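Local atomic coordinates of hemolysin II regulatory protein (Bacillus cereus, PDB entry 2JJ7), a protein that probably binds DNA as a dimeric transcriptional regulator of the TetR family, controlling expression of the hemolysin II gene. Residues K18-R23 and N49-L54; S29-A34 and V39-A44; E73-Q76 and N81-R84; T88-H93 and P120-S125. All coordinates share one frame; numbering follows the deposited sequence. Where two conformers were deposited one is given.

Contact 1: K18-R23 and N49-L54; sequences KKFGER and NGKENL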
loop_
_atom_site.group_PDB
_atom_site.type_symbol
_atom_site.label_atom_id
_atom_site.label_comp_id
_atom_site.label_asym_id
_atom_site.label_seq_id
_atom_site.Cartn_x
_atom_site.Cartn_y
_atom_site.Cartn_z
ATOM N N LYS B 18 20.268 -10.168 1.174
ATOM C CA LYS B 18 19.516 -11.123 0.371
ATOM C C LYS B 18 18.550 -11.958 1.214
ATOM O O LYS B 18 17.364 -12.057 0.896
ATOM C CB LYS B 18 20.460 -12.055 -0.396
ATOM C CG LYS B 18 19.714 -12.988 -1.359
ATOM C CD LYS B 18 20.613 -14.027 -1.998
ATOM C CE LYS B 18 19.805 -14.951 -2.894
ATOM N NZ LYS B 18 20.667 -15.684 -3.864
ATOM N N LYS B 19 19.067 -12.538 2.292
ATOM C CA LYS B 19 18.307 -13.467 3.124
ATOM C C LYS B 19 17.237 -12.793 3.978
ATOM O O LYS B 19 16.092 -13.244 4.003
ATOM C CB LYS B 19 19.257 -14.324 3.966
ATOM C CG LYS B 19 19.958 -15.426 3.160
ATOM C CD LYS B 19 18.970 -16.561 2.882
ATOM C CE LYS B 19 19.419 -17.442 1.743
ATOM N NZ LYS B 19 18.325 -18.353 1.317
ATOM N N PHE B 20 17.605 -11.715 4.665
ATOM C CA PHE B 20 16.623 -10.845 5.326
ATOM C C PHE B 20 15.517 -10.398 4.377
ATOM O O PHE B 20 14.350 -10.391 4.754
ATOM C CB PHE B 20 17.290 -9.600 5.908
ATOM C CG PHE B 20 17.978 -9.828 7.229
ATOM C CD1 PHE B 20 17.315 -10.452 8.285
ATOM C CD2 PHE B 20 19.277 -9.371 7.429
ATOM C CE1 PHE B 20 17.956 -10.655 9.520
ATOM C CE2 PHE B 20 19.925 -9.560 8.665
ATOM C CZ PHE B 20 19.266 -10.202 9.705
ATOM N N GLY B 21 15.885 -10.013 3.156
ATOM C CA GLY B 21 14.908 -9.561 2.153
ATOM C C GLY B 21 13.932 -10.655 1.736
ATOM O O GLY B 21 12.763 -10.388 1.463
ATOM N N GLU B 22 14.427 -11.889 1.692
ATOM C CA GLU B 22 13.626 -13.035 1.305
ATOM C C GLU B 22 12.648 -13.484 2.385
ATOM O O GLU B 22 11.510 -13.834 2.073
ATOM C CB GLU B 22 14.525 -14.206 0.918
ATOM C CG GLU B 22 15.091 -14.131 -0.489
ATOM C CD GLU B 22 16.168 -15.171 -0.732
ATOM O OE1 GLU B 22 16.374 -16.034 0.152
ATOM O OE2 GLU B 22 16.802 -15.128 -1.809
ATOM N N ARG B 23 13.080 -13.464 3.642
ATOM C CA ARG B 23 12.331 -14.128 4.715
ATOM C C ARG B 23 11.996 -13.238 5.901
ATOM O O ARG B 23 11.382 -13.695 6.867
ATOM C CB ARG B 23 13.091 -15.361 5.213
ATOM C CG ARG B 23 12.822 -16.617 4.417
ATOM C CD ARG B 23 13.446 -17.818 5.093
ATOM N NE ARG B 23 13.318 -19.032 4.291
ATOM C CZ ARG B 23 14.102 -20.102 4.415
ATOM N NH1 ARG B 23 15.090 -20.121 5.306
ATOM N NH2 ARG B 23 13.906 -21.157 3.637
ATOM N N ASN B 49 28.617 -10.779 15.587
ATOM C CA ASN B 49 28.009 -11.134 16.872
ATOM C C ASN B 49 26.486 -11.030 16.836
ATOM O O ASN B 49 25.904 -10.200 17.544
ATOM C CB ASN B 49 28.557 -10.244 18.004
ATOM C CG ASN B 49 29.891 -10.741 18.564
ATOM O OD1 ASN B 49 30.927 -10.097 18.389
ATOM N ND2 ASN B 49 29.866 -11.885 19.247
ATOM N N GLY B 50 25.847 -11.831 15.979
ATOM C CA GLY B 50 24.394 -12.008 16.027
ATOM C C GLY B 50 23.623 -11.304 14.934
ATOM O O GLY B 50 24.111 -10.343 14.321
ATOM N N LYS B 51 22.404 -11.774 14.687
ATOM C CA LYS B 51 21.641 -11.247 13.577
ATOM C C LYS B 51 21.146 -9.812 13.804
ATOM O O LYS B 51 20.972 -9.079 12.845
ATOM C CB LYS B 51 20.521 -12.203 13.140
ATOM C CG LYS B 51 19.290 -12.240 14.009
ATOM C CD LYS B 51 18.113 -12.687 13.163
ATOM C CE LYS B 51 16.898 -12.884 14.006
ATOM N NZ LYS B 51 15.825 -13.524 13.221
ATOM N N GLU B 52 20.956 -9.413 15.064
ATOM C CA GLU B 52 20.462 -8.068 15.376
ATOM C C GLU B 52 21.413 -7.003 14.836
ATOM O O GLU B 52 20.995 -6.074 14.141
ATOM C CB GLU B 52 20.231 -7.904 16.880
ATOM C CG GLU B 52 19.993 -6.464 17.358
ATOM C CD GLU B 52 18.561 -5.980 17.192
ATOM O OE1 GLU B 52 18.172 -5.670 16.043
ATOM O OE2 GLU B 52 17.832 -5.882 18.210
ATOM N N ASN B 53 22.696 -7.164 15.140
ATOM C CA ASN B 53 23.720 -6.227 14.700
ATOM C C ASN B 53 23.955 -6.315 13.190
ATOM O O ASN B 53 24.200 -5.310 12.527
ATOM C CB ASN B 53 25.022 -6.474 15.465
ATOM C CG ASN B 53 26.114 -5.505 15.066
ATOM O OD1 ASN B 53 25.941 -4.286 15.173
ATOM N ND2 ASN B 53 27.239 -6.037 14.575
ATOM N N LEU B 54 23.873 -7.529 12.661
ATOM C CA LEU B 54 23.994 -7.776 11.245
ATOM C C LEU B 54 22.888 -7.039 10.475
ATOM O O LEU B 54 23.144 -6.425 9.443
ATOM C CB LEU B 54 23.902 -9.276 10.996
ATOM C CG LEU B 54 24.301 -9.891 9.658
ATOM C CD1 LEU B 54 25.617 -9.332 9.163
ATOM C CD2 LEU B 54 24.399 -11.384 9.849
#
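Phe20 and Lys51 make the main touch of a small, buried helix-to-helix contact in the TetR-type DNA-binding domain, where the end of helix 5-23 faces the start of helix 51-62 and the helix-turn-helix lies between them in sequence. The backbones stay well apart, 9.7 Å from Phe20 CA to Lys51 CA, and it is the phenylalanine ring that spans the distance. With CG anti to the carbonyl carbon (chi1 -80°), the ring reaches out from its helix and brings its far end to the first turn of the other. Phe20 CZ stops 3.7 Å from Lys51 O, which lies at the ring edge, near its plane; a weakly polar C-H edge meets a carbonyl oxygen there, and no hydrogen bond joins the two segments. Lys51 CB also approaches Phe20 CZ, at 4.2 Å, and the lysine chain crosses the ring obliquely, using its methylenes as an apolar surface. Its amino group goes elsewhere: Lys51 NZ donates to the carbonyl oxygens of Tyr25 and Thr28 and makes a cation-pi contact with the Tyr25 ring, tying helix 51-62 to the loop that follows helix 5-23. Gly50 is the N-cap residue of the second helix, and its carbonyl oxygen accepts from Leu54 N. Leu54 points toward helix 5-23, touching Ile12, Leu13 and Ala16, and Ile33 of helix 30-37 packs on both Leu54 and Phe20, while Tyr55 meets the Phe20 ring edge-to-face. Across the segments Leu54 adds an apolar touch, its CG 4.5 Å from Phe20 CE2.

Contact 2: S29-A34 and V39-A44; sequences SIQEIA and VNVAMA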
loop_
_atom_site.group_PDB
_atom_site.type_symbol
_atom_site.label_atom_id
_atom_site.label_comp_id
_atom_site.label_asym_id
_atom_site.label_seq_id
_atom_site.Cartn_x
_atom_site.Cartn_y
_atom_site.Cartn_z
ATOM N N SER B 29 18.059 -16.625 10.001
ATOM C CA SER B 29 19.030 -16.902 11.058
ATOM C C SER B 29 20.446 -16.602 10.577
ATOM O O SER B 29 20.690 -16.515 9.370
ATOM C CB SER B 29 18.943 -18.364 11.479
ATOM O OG SER B 29 19.401 -19.188 10.425
ATOM N N ILE B 30 21.384 -16.472 11.514
ATOM C CA ILE B 30 22.778 -16.255 11.139
ATOM C C ILE B 30 23.356 -17.464 10.372
ATOM O O ILE B 30 24.213 -17.304 9.493
ATOM C CB ILE B 30 23.660 -15.780 12.337
ATOM C CG1 ILE B 30 25.052 -15.361 11.841
ATOM C CG2 ILE B 30 23.721 -16.838 13.447
ATOM C CD1 ILE B 30 25.608 -14.121 12.517
ATOM N N GLN B 31 22.834 -18.652 10.665
ATOM C CA GLN B 31 23.254 -19.891 9.997
ATOM C C GLN B 31 22.989 -19.883 8.488
ATOM O O GLN B 31 23.862 -20.241 7.698
ATOM C CB GLN B 31 22.596 -21.118 10.656
ATOM C CG GLN B 31 23.117 -21.448 12.062
ATOM C CD GLN B 31 22.674 -20.443 13.138
ATOM O OE1 GLN B 31 21.755 -19.647 12.930
ATOM N NE2 GLN B 31 23.338 -20.483 14.292
ATOM N N GLU B 32 21.789 -19.468 8.098
ATOM C CA GLU B 32 21.432 -19.325 6.686
ATOM C C GLU B 32 22.218 -18.217 5.977
ATOM O O GLU B 32 22.563 -18.348 4.796
ATOM C CB GLU B 32 19.931 -19.036 6.543
ATOM C CG GLU B 32 19.046 -20.053 7.203
ATOM C CD GLU B 32 17.638 -19.529 7.446
ATOM O OE1 GLU B 32 17.127 -18.750 6.608
ATOM O OE2 GLU B 32 17.041 -19.903 8.481
ATOM N N ILE B 33 22.457 -17.114 6.686
ATOM C CA ILE B 33 23.276 -16.018 6.168
ATOM C C ILE B 33 24.721 -16.478 5.935
ATOM O O ILE B 33 25.299 -16.225 4.869
ATOM C CB ILE B 33 23.201 -14.777 7.094
ATOM C CG1 ILE B 33 21.776 -14.196 7.063
ATOM C CG2 ILE B 33 24.219 -13.716 6.682
ATOM C CD1 ILE B 33 21.532 -13.042 8.049
ATOM N N ALA B 34 25.292 -17.177 6.915
ATOM C CA ALA B 34 26.645 -17.714 6.779
ATOM C C ALA B 34 26.725 -18.642 5.586
ATOM O O ALA B 34 27.649 -18.537 4.761
ATOM C CB ALA B 34 27.065 -18.434 8.032
ATOM N N VAL B 39 30.612 -18.693 4.131
ATOM C CA VAL B 39 31.569 -18.559 5.232
ATOM C C VAL B 39 31.133 -19.387 6.417
ATOM O O VAL B 39 29.951 -19.699 6.588
ATOM C CB VAL B 39 31.784 -17.101 5.729
ATOM C CG1 VAL B 39 32.101 -16.151 4.574
ATOM C CG2 VAL B 39 30.580 -16.620 6.530
ATOM N N ASN B 40 32.124 -19.754 7.217
ATOM C CA ASN B 40 31.872 -20.500 8.433
ATOM C C ASN B 40 31.038 -19.659 9.392
ATOM O O ASN B 40 31.283 -18.467 9.564
ATOM C CB ASN B 40 33.195 -20.956 9.052
ATOM C CG ASN B 40 33.865 -22.044 8.228
ATOM O OD1 ASN B 40 35.034 -21.939 7.852
ATOM N ND2 ASN B 40 33.109 -23.092 7.922
ATOM N N VAL B 41 30.013 -20.272 9.990
ATOM C CA VAL B 41 29.158 -19.539 10.948
ATOM C C VAL B 41 30.023 -18.833 12.010
ATOM O O VAL B 41 29.798 -17.663 12.302
ATOM C CB VAL B 41 28.024 -20.425 11.593
ATOM C CG1 VAL B 41 27.344 -19.710 12.749
ATOM C CG2 VAL B 41 26.950 -20.801 10.554
ATOM N N ALA B 42 31.042 -19.528 12.534
ATOM C CA ALA B 42 31.991 -18.949 13.499
ATOM C C ALA B 42 32.552 -17.594 13.057
ATOM O O ALA B 42 32.584 -16.648 13.838
ATOM C CB ALA B 42 33.130 -19.919 13.795
ATOM N N MET B 43 32.997 -17.502 11.810
ATOM C CA MET B 43 33.605 -16.271 11.321
ATOM C C MET B 43 32.556 -15.148 11.258
ATOM O O MET B 43 32.830 -14.005 11.632
ATOM C CB MET B 43 34.261 -16.503 9.955
ATOM C CG MET B 43 35.216 -15.391 9.516
ATOM S SD MET B 43 36.702 -15.198 10.552
ATOM C CE MET B 43 37.663 -16.584 10.055
ATOM N N ALA B 44 31.352 -15.501 10.814
ATOM C CA ALA B 44 30.248 -14.558 10.708
ATOM C C ALA B 44 29.875 -14.003 12.086
ATOM O O ALA B 44 29.567 -12.815 12.225
ATOM C CB ALA B 44 29.029 -15.224 10.028
#
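Val39, in the turn between the two helices, opens this contact with a backbone hydrogen bond to Ala34. The two segments belong to the predicted helix-turn-helix motif, in which helix 41-48, in the position of the recognition helix in TetR relatives, packs against helix 30-37. Val39 N donates to Ala34 O at 3.0 Å and almost straight, 170° at the hydrogen. Val39 CG2 lies alongside the same residue, 4.2 Å from Ala34 CB, and the valine side chain also touches Thr8 and Ile12 of helix 5-23. Asn40 follows at the N-cap position, without a capping bond from its side chain. Val41 then supplies the tightest packing: with CG1 anti to the backbone N (chi1 169°), CG2 is left to face helix 30-37, and it presses to 3.5 Å from Ala34 CB, closer than usual for two carbons. The same methyl lies 3.8 Å from Gln31 CA, filling the step between Gln31 and Ala34, one turn apart. Last comes Ala44, a turn further on and buried. Two small side chains meet here, consistent with the close approach of the helices: Ala44 CB is 4.3 Å from Ala34 CB. Ile30 reaches the Ala44 methyl from the beginning of its own helix, Ile30 CD1 standing 4.4 Å from Ala44 CB.

Contact 3: E73-Q76 and N81-R84; sequences EKNQ and NALR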
loop_
_atom_site.group_PDB
_atom_site.type_symbol
_atom_site.label_atom_id
_atom_site.label_comp_id
_atom_site.label_asym_id
_atom_site.label_seq_id
_atom_site.Cartn_x
_atom_site.Cartn_y
_atom_site.Cartn_z
ATOM N N GLU B 73 12.277 22.665 2.068
ATOM C CA GLU B 73 13.228 23.773 2.087
ATOM C C GLU B 73 14.123 23.782 0.841
ATOM O O GLU B 73 14.304 24.827 0.220
ATOM C CB GLU B 73 14.088 23.748 3.352
ATOM C CG GLU B 73 13.284 23.950 4.627
ATOM C CD GLU B 73 14.132 23.900 5.886
ATOM O OE1 GLU B 73 15.034 23.035 5.993
ATOM O OE2 GLU B 73 13.882 24.733 6.781
ATOM N N LYS B 74 14.667 22.625 0.469
ATOM C CA LYS B 74 15.487 22.541 -0.741
ATOM C C LYS B 74 14.717 23.028 -1.995
ATOM O O LYS B 74 15.294 23.615 -2.915
ATOM C CB LYS B 74 16.017 21.118 -0.938
ATOM C CG LYS B 74 16.991 21.021 -2.086
ATOM C CD LYS B 74 17.515 19.612 -2.299
ATOM C CE LYS B 74 18.239 19.563 -3.629
ATOM N NZ LYS B 74 18.859 18.251 -3.881
ATOM N N ASN B 75 13.406 22.809 -2.013
ATOM C CA ASN B 75 12.605 23.220 -3.142
ATOM C C ASN B 75 11.834 24.509 -2.890
ATOM O O ASN B 75 10.861 24.808 -3.590
ATOM C CB ASN B 75 11.687 22.075 -3.548
ATOM C CG ASN B 75 12.463 20.947 -4.162
ATOM O OD1 ASN B 75 12.824 21.011 -5.337
ATOM N ND2 ASN B 75 12.801 19.934 -3.353
ATOM N N GLN B 76 12.283 25.261 -1.886
ATOM C CA GLN B 76 11.685 26.546 -1.519
ATOM C C GLN B 76 10.157 26.498 -1.396
ATOM O O GLN B 76 9.447 27.386 -1.877
ATOM C CB GLN B 76 12.146 27.633 -2.483
ATOM C CG GLN B 76 13.630 27.940 -2.334
ATOM C CD GLN B 76 14.130 28.923 -3.364
ATOM O OE1 GLN B 76 13.856 28.778 -4.558
ATOM N NE2 GLN B 76 14.882 29.923 -2.914
ATOM N N ASN B 81 7.363 20.047 -6.600
ATOM C CA ASN B 81 8.784 19.772 -6.787
ATOM C C ASN B 81 9.421 19.037 -5.617
ATOM O O ASN B 81 10.233 18.123 -5.819
ATOM C CB ASN B 81 9.549 21.055 -7.099
ATOM C CG ASN B 81 9.324 21.534 -8.527
ATOM O OD1 ASN B 81 8.500 20.991 -9.268
ATOM N ND2 ASN B 81 10.057 22.557 -8.909
ATOM N N ALA B 82 9.070 19.431 -4.396
ATOM C CA ALA B 82 9.542 18.706 -3.219
ATOM C C ALA B 82 9.128 17.244 -3.316
ATOM O O ALA B 82 9.953 16.352 -3.134
ATOM C CB ALA B 82 9.003 19.323 -1.947
ATOM N N LEU B 83 7.860 16.994 -3.628
ATOM C CA LEU B 83 7.380 15.617 -3.724
ATOM C C LEU B 83 8.041 14.827 -4.869
ATOM O O LEU B 83 8.357 13.632 -4.710
ATOM C CB LEU B 83 5.855 15.576 -3.843
ATOM C CG LEU B 83 5.213 14.186 -3.787
ATOM C CD1 LEU B 83 5.444 13.524 -2.443
ATOM C CD2 LEU B 83 3.736 14.298 -4.088
ATOM N N ARG B 84 8.224 15.474 -6.017
ATOM C CA ARG B 84 8.905 14.821 -7.133
ATOM C C ARG B 84 10.310 14.389 -6.712
ATOM O O ARG B 84 10.730 13.278 -7.022
ATOM C CB ARG B 84 8.940 15.699 -8.395
ATOM C CG ARG B 84 9.323 14.918 -9.652
ATOM C CD ARG B 84 9.004 15.644 -10.952
ATOM N NE ARG B 84 7.589 15.588 -11.332
ATOM C CZ ARG B 84 7.024 14.600 -12.028
ATOM N NH1 ARG B 84 7.744 13.561 -12.414
ATOM N NH2 ARG B 84 5.731 14.653 -12.341
#
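A Schellman motif closes helix 71-74, and the residue just before its positive-phi position, Asn75, lays its side chain against the first turns of helix 79-96. In that motif Gln76, the C-prime residue, gives its N-H to Glu73 O, and Phe77 N returns to Leu72 O, so the chain is turned about before the next helix begins. The two backbones come close here, with Asn75 CA 5.5 Å from Ala82 CA. Asn75 has CG anti to the carbonyl carbon (chi1 -70°), which directs its amide at the backbone around Asn81 and Ala82. The two ends of that amide meet different residues: Asn75 ND2 sits 3.5 Å from Ala82 CA, whereas Asn75 OD1 lies 3.7 Å from Asn81 CB. Neither approach is a hydrogen bond; the group rests on the helix by van der Waals contact. Its polar anchoring comes from elsewhere, since Asn75 ND2 donates to Phe71 O in the helix just ended and to Glu85 OE1 in the other, two bonds that should hold the amide against turning over. Glu85 also forms a salt bridge with Lys74 through OE2, giving its carboxylate a partner from each of two successive residues. The Asn81 side chain crosses that of Asn75 at about a right angle, their amide planes 77° apart. Such a tight reversal between consecutive helices, begun by a Schellman helix ending, is how this linker hands the chain on to the long helix 79-96 of the C-terminal domain.

Contact 4: T88-H93 and P120-S125; sequences TVFTTH and PYFIGS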
loop_
_atom_site.group_PDB
_atom_site.type_symbol
_atom_site.label_atom_id
_atom_site.label_comp_id
_atom_site.label_asym_id
_atom_site.label_seq_id
_atom_site.Cartn_x
_atom_site.Cartn_y
_atom_site.Cartn_z
ATOM N N THR B 88 11.477 10.589 -6.356
ATOM C CA THR B 88 12.545 10.193 -7.279
ATOM C C THR B 88 13.686 9.518 -6.489
ATOM O O THR B 88 14.128 8.415 -6.839
ATOM C CB THR B 88 13.040 11.394 -8.112
ATOM O OG1 THR B 88 11.935 11.961 -8.814
ATOM C CG2 THR B 88 14.131 10.991 -9.142
ATOM N N VAL B 89 14.126 10.161 -5.406
ATOM C CA VAL B 89 15.194 9.615 -4.561
ATOM C C VAL B 89 14.797 8.235 -4.006
ATOM O O VAL B 89 15.583 7.285 -4.068
ATOM C CB VAL B 89 15.554 10.565 -3.393
ATOM C CG1 VAL B 89 16.509 9.886 -2.404
ATOM C CG2 VAL B 89 16.153 11.877 -3.906
ATOM N N PHE B 90 13.580 8.121 -3.470
ATOM C CA PHE B 90 13.182 6.857 -2.854
ATOM C C PHE B 90 12.899 5.720 -3.829
ATOM O O PHE B 90 13.363 4.613 -3.615
ATOM C CB PHE B 90 12.070 7.050 -1.818
ATOM C CG PHE B 90 12.584 7.563 -0.505
ATOM C CD1 PHE B 90 12.312 8.868 -0.087
ATOM C CD2 PHE B 90 13.408 6.760 0.283
ATOM C CE1 PHE B 90 12.823 9.350 1.127
ATOM C CE2 PHE B 90 13.933 7.228 1.507
ATOM C CZ PHE B 90 13.635 8.520 1.930
ATOM N N THR B 91 12.186 5.989 -4.922
ATOM C CA THR B 91 11.959 4.934 -5.911
ATOM C C THR B 91 13.291 4.458 -6.520
ATOM O O THR B 91 13.468 3.262 -6.782
ATOM C CB THR B 91 10.991 5.349 -7.039
ATOM O OG1 THR B 91 11.385 6.616 -7.571
ATOM C CG2 THR B 91 9.535 5.436 -6.528
ATOM N N THR B 92 14.214 5.388 -6.736
ATOM C CA THR B 92 15.557 5.037 -7.231
ATOM C C THR B 92 16.320 4.186 -6.227
ATOM O O THR B 92 16.941 3.192 -6.612
ATOM C CB THR B 92 16.384 6.285 -7.615
ATOM O OG1 THR B 92 15.753 6.932 -8.727
ATOM C CG2 THR B 92 17.865 5.921 -7.967
ATOM N N HIS B 93 16.261 4.557 -4.947
ATOM C CA HIS B 93 16.937 3.762 -3.920
ATOM C C HIS B 93 16.403 2.319 -3.853
ATOM O O HIS B 93 17.182 1.359 -3.713
ATOM C CB HIS B 93 16.846 4.396 -2.526
ATOM C CG HIS B 93 17.838 3.815 -1.569
ATOM N ND1 HIS B 93 19.156 4.213 -1.541
ATOM C CD2 HIS B 93 17.730 2.808 -0.673
ATOM C CE1 HIS B 93 19.812 3.497 -0.647
ATOM N NE2 HIS B 93 18.969 2.636 -0.106
ATOM N N PRO B 120 17.796 6.328 11.305
ATOM C CA PRO B 120 18.616 7.259 10.519
ATOM C C PRO B 120 18.980 6.750 9.132
ATOM O O PRO B 120 19.284 7.551 8.251
ATOM C CB PRO B 120 19.881 7.427 11.365
ATOM C CG PRO B 120 19.436 7.157 12.754
ATOM C CD PRO B 120 18.381 6.096 12.643
ATOM N N TYR B 121 18.936 5.442 8.933
ATOM C CA TYR B 121 19.381 4.861 7.670
ATOM C C TYR B 121 18.326 4.748 6.557
ATOM O O TYR B 121 18.643 4.357 5.438
ATOM C CB TYR B 121 20.059 3.530 7.931
ATOM C CG TYR B 121 21.199 3.645 8.922
ATOM C CD1 TYR B 121 21.127 3.032 10.164
ATOM C CD2 TYR B 121 22.335 4.404 8.623
ATOM C CE1 TYR B 121 22.185 3.135 11.077
ATOM C CE2 TYR B 121 23.385 4.520 9.524
ATOM C CZ TYR B 121 23.305 3.887 10.745
ATOM O OH TYR B 121 24.349 4.010 11.630
ATOM N N PHE B 122 17.081 5.101 6.852
ATOM C CA PHE B 122 16.037 5.084 5.822
ATOM C C PHE B 122 14.743 5.753 6.277
ATOM O O PHE B 122 14.316 6.755 5.704
ATOM C CB PHE B 122 15.734 3.649 5.335
ATOM C CG PHE B 122 14.881 3.612 4.097
ATOM C CD1 PHE B 122 15.468 3.605 2.839
ATOM C CD2 PHE B 122 13.484 3.644 4.193
ATOM C CE1 PHE B 122 14.684 3.597 1.679
ATOM C CE2 PHE B 122 12.684 3.645 3.049
ATOM C CZ PHE B 122 13.288 3.625 1.783
ATOM N N ILE B 123 14.133 5.194 7.316
ATOM C CA ILE B 123 12.784 5.585 7.718
ATOM C C ILE B 123 12.678 7.056 8.141
ATOM O O ILE B 123 11.663 7.711 7.855
ATOM C CB ILE B 123 12.225 4.636 8.800
ATOM C CG1 ILE B 123 11.925 3.275 8.185
ATOM C CG2 ILE B 123 10.949 5.216 9.456
ATOM C CD1 ILE B 123 11.927 2.098 9.176
ATOM N N GLY B 124 13.710 7.562 8.827
ATOM C CA GLY B 124 13.731 8.952 9.285
ATOM C C GLY B 124 13.491 9.920 8.138
ATOM O O GLY B 124 12.648 10.815 8.236
ATOM N N SER B 125 14.215 9.725 7.038
ATOM C CA SER B 125 14.104 10.587 5.871
ATOM C C SER B 125 12.816 10.319 5.084
ATOM O O SER B 125 12.206 11.248 4.529
ATOM C CB SER B 125 15.315 10.415 4.962
ATOM O OG SER B 125 16.495 10.883 5.596
#
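Helix 79-96 passes the start of helix 123-126 at some distance, Phe90 CA and Phe122 CA being 9.3 Å apart, so the gap is spanned by side chains of helix 79-96, which meet the Phe122 ring and both backbone and side chain of Ser125. Phe90 and Phe122 do most of this as an offset edge-to-face pair: the edge of the Phe90 ring points at the face of Phe122, with centroids 5.0 Å apart and planes at 69°. Phe90 CE2 lies above the Phe122 face but displaced toward its rim, and the closest atoms are Phe90 CD2 and Phe122 CZ at 3.5 Å. Phe122 is the N-cap residue of its short helix; its CG stands anti to the backbone N (chi1 -168°), which brings the ring within touch of both Phe90 and His93. His93 CD2 meets it from a different direction, at the ring edge and near its plane, 3.9 Å from Phe122 CE1. The imidazole is further fixed by His93 NE2, hydrogen-bonded to Tyr62 O. At the far end of the Phe90 ring, Phe90 CZ lies 3.7 Å from Ser125 C and 4.0 Å from Ser125 CB, while the Ser125 hydroxyl is bonded to Leu68 N. The two polar groups thus reach the last residue of helix 51-62 and the linker between it and helix 71-74. Phe126 adds a second edge-to-face partner for Phe90. Phe90, Phe122 and Ser125 are buried, close to the centre of the chain, and Ile100 and Ala104 of helix 98-109 pack on Phe122 together with Leu159.

How the contacts relate
Contacts 1 and 2 form one unit in the DNA-binding domain, their centres about 10 Å apart; contact 2 falls within the chain between the two segments of contact 1. They touch directly: Arg23 NH1 and Glu32 OE1 make a 2.8 Å salt bridge. Contacts 3 and 4 come later in the chain, share helix 79-96 and have centres about 15 Å apart. The centre of contact 4 is about 20 Å from that of contact 1; contact 3 lies across the chain's centre from contacts 1 and 2, about 44 Å centre to centre from contact 2. The series thus runs from the predicted helix-turn-helix into the all-helical C-terminal domain, which in TetR-family proteins usually carries the ligand-sensing and dimerisation functions.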